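Local atomic coordinates of 5-formaminoimidazole-4-carboxamide-1-(beta)-D-ribofuranosyl 5'-monophosphate synthetase (Methanocaldococcus jannaschii, PDB entry 2R7L), a protein that catalyses the ATP- and formate-dependent formylation of the purine precursor AICAR to FAICAR without folates, working as a homohexamer of the ATP-grasp superfamily. Residues 38-42 / 347-351; 226-231 / 253-259; 270-274 / 304-308. All blocks are in the same frame, centred on the assembly; numbering follows the deposited sequence.

Interaction 1 (38-42 / 347-351)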
loop_
_atom_site.group_PDB
_atom_site.type_symbol
_atom_site.label_atom_id
_atom_site.label_comp_id
_atom_site.label_asym_id
_atom_site.label_seq_id
_atom_site.Cartn_x
_atom_site.Cartn_y
_atom_site.Cartn_z
ATOM N N LEU A 38 9.438 -0.911 -11.345
ATOM C CA LEU A 38 8.500 -1.425 -10.343
ATOM C C LEU A 38 8.590 -2.939 -10.214
ATOM O O LEU A 38 8.235 -3.493 -9.172
ATOM C CB LEU A 38 7.048 -1.015 -10.667
ATOM C CG LEU A 38 6.622 0.429 -10.367
ATOM C CD1 LEU A 38 5.238 0.720 -10.942
ATOM C CD2 LEU A 38 6.645 0.725 -8.874
ATOM N N GLU A 39 9.050 -3.610 -11.270
ATOM C CA GLU A 39 9.219 -5.071 -11.225
ATOM C C GLU A 39 10.640 -5.491 -10.818
ATOM O O GLU A 39 10.938 -6.677 -10.713
ATOM C CB GLU A 39 8.837 -5.707 -12.565
ATOM C CG GLU A 39 7.333 -5.648 -12.859
ATOM C CD GLU A 39 6.519 -6.508 -11.912
ATOM O OE1 GLU A 39 6.805 -7.723 -11.819
ATOM O OE2 GLU A 39 5.592 -5.976 -11.261
ATOM N N GLY A 40 11.514 -4.515 -10.598
ATOM C CA GLY A 40 12.839 -4.795 -10.055
ATOM C C GLY A 40 13.971 -4.704 -11.051
ATOM O O GLY A 40 15.126 -4.931 -10.701
ATOM N N PHE A 41 13.648 -4.362 -12.295
ATOM C CA PHE A 41 14.661 -4.241 -13.329
ATOM C C PHE A 41 15.386 -2.919 -13.234
ATOM O O PHE A 41 14.828 -1.926 -12.773
ATOM C CB PHE A 41 14.037 -4.350 -14.721
ATOM C CG PHE A 41 13.499 -5.702 -15.041
ATOM C CD1 PHE A 41 14.302 -6.656 -15.639
ATOM C CD2 PHE A 41 12.183 -6.015 -14.761
ATOM C CE1 PHE A 41 13.796 -7.911 -15.948
ATOM C CE2 PHE A 41 11.673 -7.259 -15.060
ATOM C CZ PHE A 41 12.481 -8.211 -15.652
ATOM N N SER A 42 16.646 -2.920 -13.654
ATOM C CA SER A 42 17.326 -1.685 -13.977
ATOM C C SER A 42 16.987 -1.383 -15.446
ATOM O O SER A 42 16.846 -2.300 -16.251
ATOM C CB SER A 42 18.833 -1.826 -13.778
ATOM O OG SER A 42 19.466 -0.560 -13.848
ATOM N N ILE A 347 8.348 -10.575 -18.571
ATOM C CA ILE A 347 9.785 -10.764 -18.696
ATOM C C ILE A 347 10.351 -11.382 -17.409
ATOM O O ILE A 347 11.078 -12.377 -17.464
ATOM C CB ILE A 347 10.507 -9.460 -19.072
ATOM C CG1 ILE A 347 10.042 -8.989 -20.464
ATOM C CG2 ILE A 347 12.010 -9.670 -19.073
ATOM C CD1 ILE A 347 10.650 -7.660 -20.932
ATOM N N LYS A 348 9.985 -10.809 -16.260
ATOM C CA LYS A 348 10.386 -11.329 -14.956
ATOM C C LYS A 348 10.056 -12.813 -14.842
ATOM O O LYS A 348 10.945 -13.641 -14.667
ATOM C CB LYS A 348 9.696 -10.541 -13.837
ATOM C CG LYS A 348 10.293 -10.731 -12.451
ATOM C CD LYS A 348 9.426 -10.049 -11.409
ATOM C CE LYS A 348 10.207 -9.731 -10.159
ATOM N NZ LYS A 348 9.485 -8.767 -9.282
ATOM N N MET A 349 8.777 -13.144 -14.967
ATOM C CA MET A 349 8.314 -14.524 -14.894
ATOM C C MET A 349 8.982 -15.475 -15.882
ATOM O O MET A 349 9.210 -16.648 -15.562
ATOM C CB MET A 349 6.807 -14.584 -15.098
ATOM C CG MET A 349 6.012 -14.441 -13.826
ATOM S SD MET A 349 4.261 -14.728 -14.129
ATOM C CE MET A 349 4.268 -16.416 -14.745
ATOM N N ALA A 350 9.260 -14.988 -17.089
ATOM C CA ALA A 350 9.891 -15.821 -18.098
ATOM C C ALA A 350 11.313 -16.176 -17.667
ATOM O O ALA A 350 11.708 -17.342 -17.720
ATOM C CB ALA A 350 9.891 -15.125 -19.451
ATOM N N LEU A 351 12.073 -15.171 -17.241
ATOM C CA LEU A 351 13.412 -15.394 -16.695
ATOM C C LEU A 351 13.422 -16.392 -15.532
ATOM O O LEU A 351 14.293 -17.256 -15.459
ATOM C CB LEU A 351 14.028 -14.075 -16.240
ATOM C CG LEU A 351 14.450 -13.133 -17.361
ATOM C CD1 LEU A 351 14.765 -11.749 -16.820
ATOM C CD2 LEU A 351 15.645 -13.722 -18.097
HETATM O O HOH W 1 6.250 -9.161 -9.479
#
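Lys-348 reaches across from its helix to the end of another helix and binds a backbone carbonyl there. Its NZ donates to Glu-39 O at 2.9 Å from above the carbonyl plane. CG of Lys-348 is anti to the backbone N (chi1 -165°), and the chain beyond is extended, carrying NZ this far. The Glu-39 side chain crosses that of Lys-348 at about a right angle. Glu-39 OE1 lies 3.5 Å from Lys-348 CD and makes a long salt bridge to NZ. A water donates to Glu-39 OE1 and accepts from Lys-348 NZ. Glu-39 OE2 accepts from Gln-341 and forms a salt bridge with Arg-345. Gly-40 closes the first helix in a Schellman motif. The Phe-41 ring points its far edge at the second helix. Lys-348 N lies in the ring plane, 3.7 Å from Phe-41 CZ. Ile-347 CG2 approaches that CZ obliquely, and Leu-351 CD1 sits at the edge near CE1. A methionine in place of Lys-348 would probably leave Glu-39 O without this donor and OE1 without its ion pair. The contact joins the loop between helix 29-38 and strand 43-47 to helix 339-353, with Ile-21 of strand 20-24 touching both Phe-41 and Ile-347.

Interaction 2 (226-231 / 253-259). With AMZ (aminoimidazole 4-carboxamide ribonucleotide), chain F; ATP (adenosine-5'-triphosphate), chain E.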
loop_
_atom_site.group_PDB
_atom_site.type_symbol
_atom_site.label_atom_id
_atom_site.label_comp_id
_atom_site.label_asym_id
_atom_site.label_seq_id
_atom_site.Cartn_x
_atom_site.Cartn_y
_atom_site.Cartn_z
ATOM N N ASP A 226 -8.733 3.488 -24.215
ATOM C CA ASP A 226 -8.749 4.942 -24.349
ATOM C C ASP A 226 -9.550 5.341 -25.585
ATOM O O ASP A 226 -9.827 4.517 -26.464
ATOM C CB ASP A 226 -7.323 5.501 -24.471
ATOM C CG ASP A 226 -6.665 5.147 -25.809
ATOM O OD1 ASP A 226 -6.303 3.965 -25.988
ATOM O OD2 ASP A 226 -6.491 6.049 -26.673
ATOM N N LYS A 227 -9.933 6.609 -25.640
ATOM C CA LYS A 227 -10.432 7.185 -26.877
ATOM C C LYS A 227 -9.441 8.250 -27.319
ATOM O O LYS A 227 -8.848 8.939 -26.487
ATOM C CB LYS A 227 -11.852 7.736 -26.714
ATOM C CG LYS A 227 -11.970 9.016 -25.927
ATOM C CD LYS A 227 -13.328 9.655 -26.152
ATOM C CE LYS A 227 -13.343 11.077 -25.648
ATOM N NZ LYS A 227 -14.487 11.851 -26.183
ATOM N N ARG A 228 -9.242 8.362 -28.628
ATOM C CA ARG A 228 -8.245 9.273 -29.172
ATOM C C ARG A 228 -8.668 10.717 -28.990
ATOM O O ARG A 228 -9.862 11.025 -28.963
ATOM C CB ARG A 228 -8.030 9.014 -30.663
ATOM C CG ARG A 228 -7.641 7.597 -31.013
ATOM C CD ARG A 228 -6.371 7.199 -30.294
ATOM N NE ARG A 228 -5.590 6.249 -31.074
ATOM C CZ ARG A 228 -4.825 5.299 -30.549
ATOM N NH1 ARG A 228 -4.738 5.160 -29.233
ATOM N NH2 ARG A 228 -4.148 4.482 -31.345
ATOM N N TYR A 229 -7.673 11.592 -28.882
ATOM C CA TYR A 229 -7.876 13.032 -28.795
ATOM C C TYR A 229 -7.038 13.589 -29.933
ATOM O O TYR A 229 -5.807 13.665 -29.837
ATOM C CB TYR A 229 -7.388 13.550 -27.443
ATOM C CG TYR A 229 -7.959 14.873 -27.012
ATOM C CD1 TYR A 229 -9.259 15.221 -27.328
ATOM C CD2 TYR A 229 -7.212 15.759 -26.250
ATOM C CE1 TYR A 229 -9.792 16.412 -26.930
ATOM C CE2 TYR A 229 -7.748 16.965 -25.833
ATOM C CZ TYR A 229 -9.039 17.279 -26.184
ATOM O OH TYR A 229 -9.599 18.470 -25.798
ATOM N N GLU A 230 -7.713 13.953 -31.021
ATOM C CA GLU A 230 -7.055 14.270 -32.286
ATOM C C GLU A 230 -7.258 15.730 -32.715
ATOM O O GLU A 230 -8.303 16.318 -32.464
ATOM C CB GLU A 230 -7.531 13.290 -33.365
ATOM C CG GLU A 230 -7.038 11.865 -33.120
ATOM C CD GLU A 230 -7.836 10.803 -33.846
ATOM O OE1 GLU A 230 -9.004 11.064 -34.215
ATOM O OE2 GLU A 230 -7.289 9.692 -34.032
ATOM N N SER A 231 -6.230 16.310 -33.327
ATOM C CA SER A 231 -6.272 17.688 -33.813
ATOM C C SER A 231 -6.113 17.681 -35.346
ATOM O O SER A 231 -5.248 16.989 -35.862
ATOM C CB SER A 231 -5.145 18.495 -33.171
ATOM O OG SER A 231 -5.301 19.888 -33.394
ATOM N N TYR A 253 -6.620 14.639 -38.526
ATOM C CA TYR A 253 -6.768 13.618 -37.494
ATOM C C TYR A 253 -5.417 13.249 -36.879
ATOM O O TYR A 253 -5.088 12.077 -36.728
ATOM C CB TYR A 253 -7.470 12.390 -38.085
ATOM C CG TYR A 253 -8.879 12.690 -38.557
ATOM C CD1 TYR A 253 -9.980 12.308 -37.798
ATOM C CD2 TYR A 253 -9.109 13.373 -39.752
ATOM C CE1 TYR A 253 -11.268 12.585 -38.216
ATOM C CE2 TYR A 253 -10.403 13.662 -40.177
ATOM C CZ TYR A 253 -11.474 13.262 -39.405
ATOM O OH TYR A 253 -12.758 13.540 -39.811
ATOM N N VAL A 254 -4.641 14.269 -36.529
ATOM C CA VAL A 254 -3.332 14.071 -35.926
ATOM C C VAL A 254 -3.462 13.696 -34.445
ATOM O O VAL A 254 -4.012 14.470 -33.654
ATOM C CB VAL A 254 -2.496 15.358 -36.025
ATOM C CG1 VAL A 254 -1.105 15.137 -35.438
ATOM C CG2 VAL A 254 -2.405 15.827 -37.472
ATOM N N ILE A 255 -2.955 12.520 -34.066
ATOM C CA ILE A 255 -3.030 12.088 -32.665
ATOM C C ILE A 255 -2.291 13.054 -31.753
ATOM O O ILE A 255 -1.103 13.331 -31.954
ATOM C CB ILE A 255 -2.506 10.639 -32.437
ATOM C CG1 ILE A 255 -2.905 10.148 -31.045
ATOM C CG2 ILE A 255 -0.988 10.556 -32.608
ATOM C CD1 ILE A 255 -4.410 10.077 -30.834
ATOM N N THR A 256 -2.998 13.582 -30.755
ATOM C CA THR A 256 -2.368 14.495 -29.808
ATOM C C THR A 256 -2.434 14.020 -28.352
ATOM O O THR A 256 -1.737 14.556 -27.492
ATOM C CB THR A 256 -2.945 15.924 -29.896
ATOM O OG1 THR A 256 -4.287 15.948 -29.391
ATOM C CG2 THR A 256 -2.920 16.417 -31.328
ATOM N N GLY A 257 -3.266 13.025 -28.073
ATOM C CA GLY A 257 -3.466 12.596 -26.697
ATOM C C GLY A 257 -4.583 11.593 -26.558
ATOM O O GLY A 257 -5.184 11.182 -27.552
ATOM N N ASN A 258 -4.860 11.198 -25.318
ATOM C CA ASN A 258 -5.818 10.140 -25.051
ATOM C C ASN A 258 -6.656 10.440 -23.818
ATOM O O ASN A 258 -6.214 11.103 -22.890
ATOM C CB ASN A 258 -5.110 8.785 -24.886
ATOM C CG ASN A 258 -4.060 8.531 -25.963
ATOM O OD1 ASN A 258 -4.288 7.766 -26.904
ATOM N ND2 ASN A 258 -2.907 9.170 -25.826
ATOM N N ILE A 259 -7.875 9.925 -23.825
ATOM C CA ILE A 259 -8.824 10.137 -22.754
ATOM C C ILE A 259 -9.251 8.743 -22.303
ATOM O O ILE A 259 -9.447 7.867 -23.139
ATOM C CB ILE A 259 -10.015 10.941 -23.294
ATOM C CG1 ILE A 259 -9.544 12.338 -23.742
ATOM C CG2 ILE A 259 -11.142 11.040 -22.286
ATOM C CD1 ILE A 259 -10.577 13.106 -24.554
HETATM O O5 AMZ F . -1.024 8.674 -27.850
HETATM C C6 AMZ F . -1.214 7.958 -28.836
HETATM N N2 AMZ F . -2.348 7.311 -29.087
HETATM C C3A AMZ F . -0.125 7.773 -29.880
HETATM C C7A AMZ F . -0.232 7.105 -31.086
HETATM N N3 AMZ F . -1.304 6.481 -31.578
HETATM N N1 AMZ F . 1.107 8.258 -29.784
HETATM C C5 AMZ F . 1.759 7.896 -30.898
HETATM N N AMZ F . 0.940 7.194 -31.690
HETATM C C1 AMZ F . 1.288 6.605 -33.005
HETATM C C2 AMZ F . 1.068 7.575 -34.167
HETATM C C3 AMZ F . 2.463 8.087 -34.471
HETATM O O2 AMZ F . 2.596 8.285 -35.878
HETATM O O1 AMZ F . 0.571 6.818 -35.277
HETATM O O AMZ F . 2.700 6.349 -32.920
HETATM C C AMZ F . 3.347 6.912 -34.065
HETATM C C4 AMZ F . 4.743 7.373 -33.601
HETATM O O3 AMZ F . 4.621 8.303 -32.529
HETATM P P AMZ F . 5.531 9.596 -32.508
HETATM O OP1 AMZ F . 6.985 9.332 -32.346
HETATM O O4 AMZ F . 5.258 10.394 -33.877
HETATM O OP2 AMZ F . 4.981 10.546 -31.316
HETATM P PG ATP E . -2.929 6.759 -35.007
HETATM O O1G ATP E . -1.651 5.986 -34.775
HETATM O O2G ATP E . -4.129 6.224 -34.250
HETATM O O3G ATP E . -2.755 8.256 -34.906
HETATM P PB ATP E . -3.810 5.098 -37.150
HETATM O O1B ATP E . -3.711 4.045 -36.074
HETATM O O2B ATP E . -3.137 4.836 -38.479
HETATM O O3B ATP E . -3.259 6.509 -36.577
HETATM P PA ATP E . -6.056 5.963 -38.728
HETATM O O1A ATP E . -6.632 4.828 -39.535
HETATM O O2A ATP E . -5.121 6.976 -39.332
HETATM O O3A ATP E . -5.391 5.340 -37.386
HETATM O "O5'" ATP E . -7.298 6.762 -38.109
HETATM C "C5'" ATP E . -7.107 8.080 -37.622
HETATM C "C4'" ATP E . -8.441 8.574 -37.087
HETATM O "O4'" ATP E . -9.384 8.720 -38.154
HETATM C "C3'" ATP E . -9.081 7.598 -36.115
HETATM O "O3'" ATP E . -8.620 7.793 -34.775
HETATM C "C2'" ATP E . -10.559 7.899 -36.266
HETATM O "O2'" ATP E . -10.933 8.989 -35.424
HETATM C "C1'" ATP E . -10.693 8.337 -37.719
HETATM N N9 ATP E . -11.113 7.163 -38.506
HETATM C C8 ATP E . -10.274 6.252 -39.037
HETATM N N7 ATP E . -10.963 5.285 -39.690
HETATM C C5 ATP E . -12.272 5.584 -39.596
HETATM C C6 ATP E . -13.536 4.983 -40.076
HETATM N N6 ATP E . -13.540 3.839 -40.803
HETATM N N1 ATP E . -14.683 5.609 -39.746
HETATM C C2 ATP E . -14.692 6.747 -39.016
HETATM N N3 ATP E . -13.583 7.349 -38.558
HETATM C C4 ATP E . -12.366 6.818 -38.800
#
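Tyr-229 O is gripped twice by one residue. Thr-256 OG1 donates to it at 2.8 Å from above the carbonyl plane, and Thr-256 N donates at 3.0 Å within that plane. Thr-256 OG1 lies between its own backbone N and carbonyl carbon (chi1 70°), which turns the hydroxyl back to the same acceptor as the amide. Thr-256 and Gly-257 both face Tyr-229, a classic beta bulge in the antiparallel pairing of strands 219-230 and 253-263. The bulge shifts the register by one residue. Ile-259 CD1 rests over the face of the Tyr-229 ring in a CH-pi contact, 4.2 Å from the centroid. Lys-227 runs alongside Ile-259, pointing the same way.

Arg-228, Glu-230, Ile-255 and Asn-258 share the other face of this ATP-grasp sheet, where ATP and AICAR bind. The Asn-258 amide pairs with the AICAR carboxamide: ND2 donates to AMZ O5 at 2.8 Å, and OD1 accepts from AMZ N2 at 3.0 Å. Both bonds are nearly straight, at 172° and 165°. AMZ N2 also lies over one face of the Arg-228 guanidinium, offset toward its rim. NH1 of Arg-228 donates to the syn lone pair of Asp-226 OD2, a hydrogen bond within a salt bridge, and NH2 pairs with Asp-316. Asp-226 OD1 is hydrogen-bonded to His-210. NE and NH2 of Arg-228 reach ATP O2G through weak hydrogen bonds. Ile-255 CD1 packs 3.5 Å from Arg-228 CD, while Ile-255 CG1 touches the AICAR carboxamide. Glu-230 receives the ATP ribose: O2' donates to OE1. Its OE1 also pairs with Arg-238 of a neighbouring subunit. Gly-257 and Asn-258 continue the sheet into a strand of another subunit.

Interaction 3 (270-274 / 304-308)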
loop_
_atom_site.group_PDB
_atom_site.type_symbol
_atom_site.label_atom_id
_atom_site.label_comp_id
_atom_site.label_asym_id
_atom_site.label_seq_id
_atom_site.Cartn_x
_atom_site.Cartn_y
_atom_site.Cartn_z
ATOM N N GLN A 270 -17.899 -9.687 -26.093
ATOM C CA GLN A 270 -17.524 -9.348 -27.464
ATOM C C GLN A 270 -16.075 -8.878 -27.518
ATOM O O GLN A 270 -15.312 -9.291 -28.390
ATOM C CB GLN A 270 -18.452 -8.264 -28.038
ATOM C CG GLN A 270 -18.264 -8.035 -29.533
ATOM C CD GLN A 270 -19.008 -6.800 -30.069
ATOM O OE1 GLN A 270 -18.597 -6.215 -31.070
ATOM N NE2 GLN A 270 -20.095 -6.408 -29.403
ATOM N N VAL A 271 -15.708 -7.992 -26.591
ATOM C CA VAL A 271 -14.338 -7.481 -26.496
ATOM C C VAL A 271 -13.334 -8.626 -26.374
ATOM O O VAL A 271 -12.330 -8.670 -27.095
ATOM C CB VAL A 271 -14.173 -6.530 -25.289
ATOM C CG1 VAL A 271 -12.705 -6.232 -25.038
ATOM C CG2 VAL A 271 -14.980 -5.237 -25.495
ATOM N N PHE A 272 -13.615 -9.558 -25.468
ATOM C CA PHE A 272 -12.713 -10.690 -25.236
ATOM C C PHE A 272 -12.681 -11.636 -26.436
ATOM O O PHE A 272 -11.605 -12.071 -26.863
ATOM C CB PHE A 272 -13.094 -11.442 -23.954
ATOM C CG PHE A 272 -12.480 -10.864 -22.702
ATOM C CD1 PHE A 272 -13.237 -10.093 -21.833
ATOM C CD2 PHE A 272 -11.144 -11.087 -22.402
ATOM C CE1 PHE A 272 -12.673 -9.555 -20.680
ATOM C CE2 PHE A 272 -10.571 -10.550 -21.258
ATOM C CZ PHE A 272 -11.337 -9.789 -20.393
ATOM N N GLU A 273 -13.857 -11.940 -26.987
ATOM C CA GLU A 273 -13.947 -12.804 -28.177
ATOM C C GLU A 273 -13.110 -12.266 -29.338
ATOM O O GLU A 273 -12.461 -13.028 -30.050
ATOM C CB GLU A 273 -15.404 -12.989 -28.612
ATOM C CG GLU A 273 -15.601 -13.948 -29.776
ATOM C CD GLU A 273 -15.338 -15.399 -29.399
ATOM O OE1 GLU A 273 -15.777 -15.822 -28.309
ATOM O OE2 GLU A 273 -14.698 -16.121 -30.195
ATOM N N MET A 274 -13.122 -10.948 -29.519
ATOM C CA MET A 274 -12.339 -10.316 -30.572
ATOM C C MET A 274 -10.861 -10.543 -30.351
ATOM O O MET A 274 -10.110 -10.837 -31.290
ATOM C CB MET A 274 -12.615 -8.809 -30.626
ATOM C CG MET A 274 -14.017 -8.442 -31.077
ATOM S SD MET A 274 -14.375 -6.701 -30.764
ATOM C CE MET A 274 -13.210 -5.899 -31.857
ATOM N N LEU A 304 -24.357 -1.735 -31.289
ATOM C CA LEU A 304 -23.466 -2.314 -30.282
ATOM C C LEU A 304 -22.511 -3.336 -30.879
ATOM O O LEU A 304 -22.224 -4.364 -30.268
ATOM C CB LEU A 304 -24.262 -2.918 -29.120
ATOM C CG LEU A 304 -25.075 -1.908 -28.309
ATOM C CD1 LEU A 304 -25.851 -2.578 -27.189
ATOM C CD2 LEU A 304 -24.179 -0.823 -27.754
ATOM N N GLU A 305 -22.023 -3.041 -32.077
ATOM C CA GLU A 305 -21.043 -3.883 -32.736
ATOM C C GLU A 305 -19.766 -3.097 -32.833
ATOM O O GLU A 305 -19.780 -1.945 -33.274
ATOM C CB GLU A 305 -21.499 -4.257 -34.145
ATOM C CG GLU A 305 -22.873 -4.896 -34.217
ATOM C CD GLU A 305 -23.396 -4.995 -35.649
ATOM O OE1 GLU A 305 -22.893 -4.261 -36.532
ATOM O OE2 GLU A 305 -24.312 -5.808 -35.889
ATOM N N LEU A 306 -18.661 -3.711 -32.421
ATOM C CA LEU A 306 -17.368 -3.055 -32.497
ATOM C C LEU A 306 -16.741 -3.302 -33.862
ATOM O O LEU A 306 -16.559 -4.442 -34.270
ATOM C CB LEU A 306 -16.449 -3.536 -31.363
ATOM C CG LEU A 306 -16.810 -3.034 -29.956
ATOM C CD1 LEU A 306 -16.193 -3.929 -28.890
ATOM C CD2 LEU A 306 -16.354 -1.587 -29.771
ATOM N N VAL A 307 -16.430 -2.222 -34.570
ATOM C CA VAL A 307 -15.837 -2.309 -35.894
ATOM C C VAL A 307 -14.404 -1.821 -35.795
ATOM O O VAL A 307 -14.157 -0.681 -35.404
ATOM C CB VAL A 307 -16.623 -1.435 -36.929
ATOM C CG1 VAL A 307 -15.986 -1.514 -38.309
ATOM C CG2 VAL A 307 -18.082 -1.861 -37.002
ATOM N N VAL A 308 -13.448 -2.669 -36.143
ATOM C CA VAL A 308 -12.055 -2.277 -35.977
ATOM C C VAL A 308 -11.442 -1.716 -37.256
ATOM O O VAL A 308 -11.361 -2.387 -38.286
ATOM C CB VAL A 308 -11.183 -3.388 -35.293
ATOM C CG1 VAL A 308 -11.952 -4.672 -35.167
ATOM C CG2 VAL A 308 -9.878 -3.605 -36.034
HETATM O O HOH W 2 -17.495 -6.771 -33.321
#
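Helix 268-285 packs on a face of the five-stranded antiparallel sheet, and here it meets the start of strand 306-312, outermost within this chain. The Gln-270 amide bridges two backbone groups there. Its OE1 accepts from Leu-306 N at 2.8 Å, in the carbonyl plane and on a lone pair. Its NE2 donates to Leu-304 O at 3.1 Å. Both bonds are close to straight, 167° and 161°, and together they fix the rotation of the amide. With chi1 at -170° the Gln-270 chain leaves the helix fully stretched, and its amide arrives at the strand. A water donates to both Gln-270 OE1 and Leu-306 O.

This helix-on-sheet layer belongs to the ATP-grasp fold, and the axis of helix segment 270-274 runs 31° from that of strand segment 306-308. Leu-306 carries most of the apolar contact. Its CD1 lies 3.8 Å from Val-271 CG2 and equally far from Met-274 SD. Met-274 crosses Leu-306 at about a right angle. The bend at its chi3 (65°) carries CE on to Val-308 CG1, at 3.7 Å. Phe-207 of strand 205-214 and Ile-263 of strand 253-263 also pack against Leu-306.

How the interactions relate
Interaction 1 spans the chain. It joins a loop of the DUF1246 range, near the parallel sheet, to helix 339-353 close to the C-terminus. Interactions 2 and 3 fall between its segments in sequence. They come one after the other, and strand 253-263 leads into helix 268-285. Both reach the five-stranded antiparallel sheet of the ATP-grasp region, interaction 2 at strand 253-263, which a neighbouring subunit extends, and interaction 3 at strand 306-312, on the sheet's far side within this chain. Their centres are about 21 Å apart. Interaction 1 lies about 31 and 32 Å from them, centre to centre. Interaction 2 touches ATP and AICAR, whereas interaction 1 lies away from the binding sites.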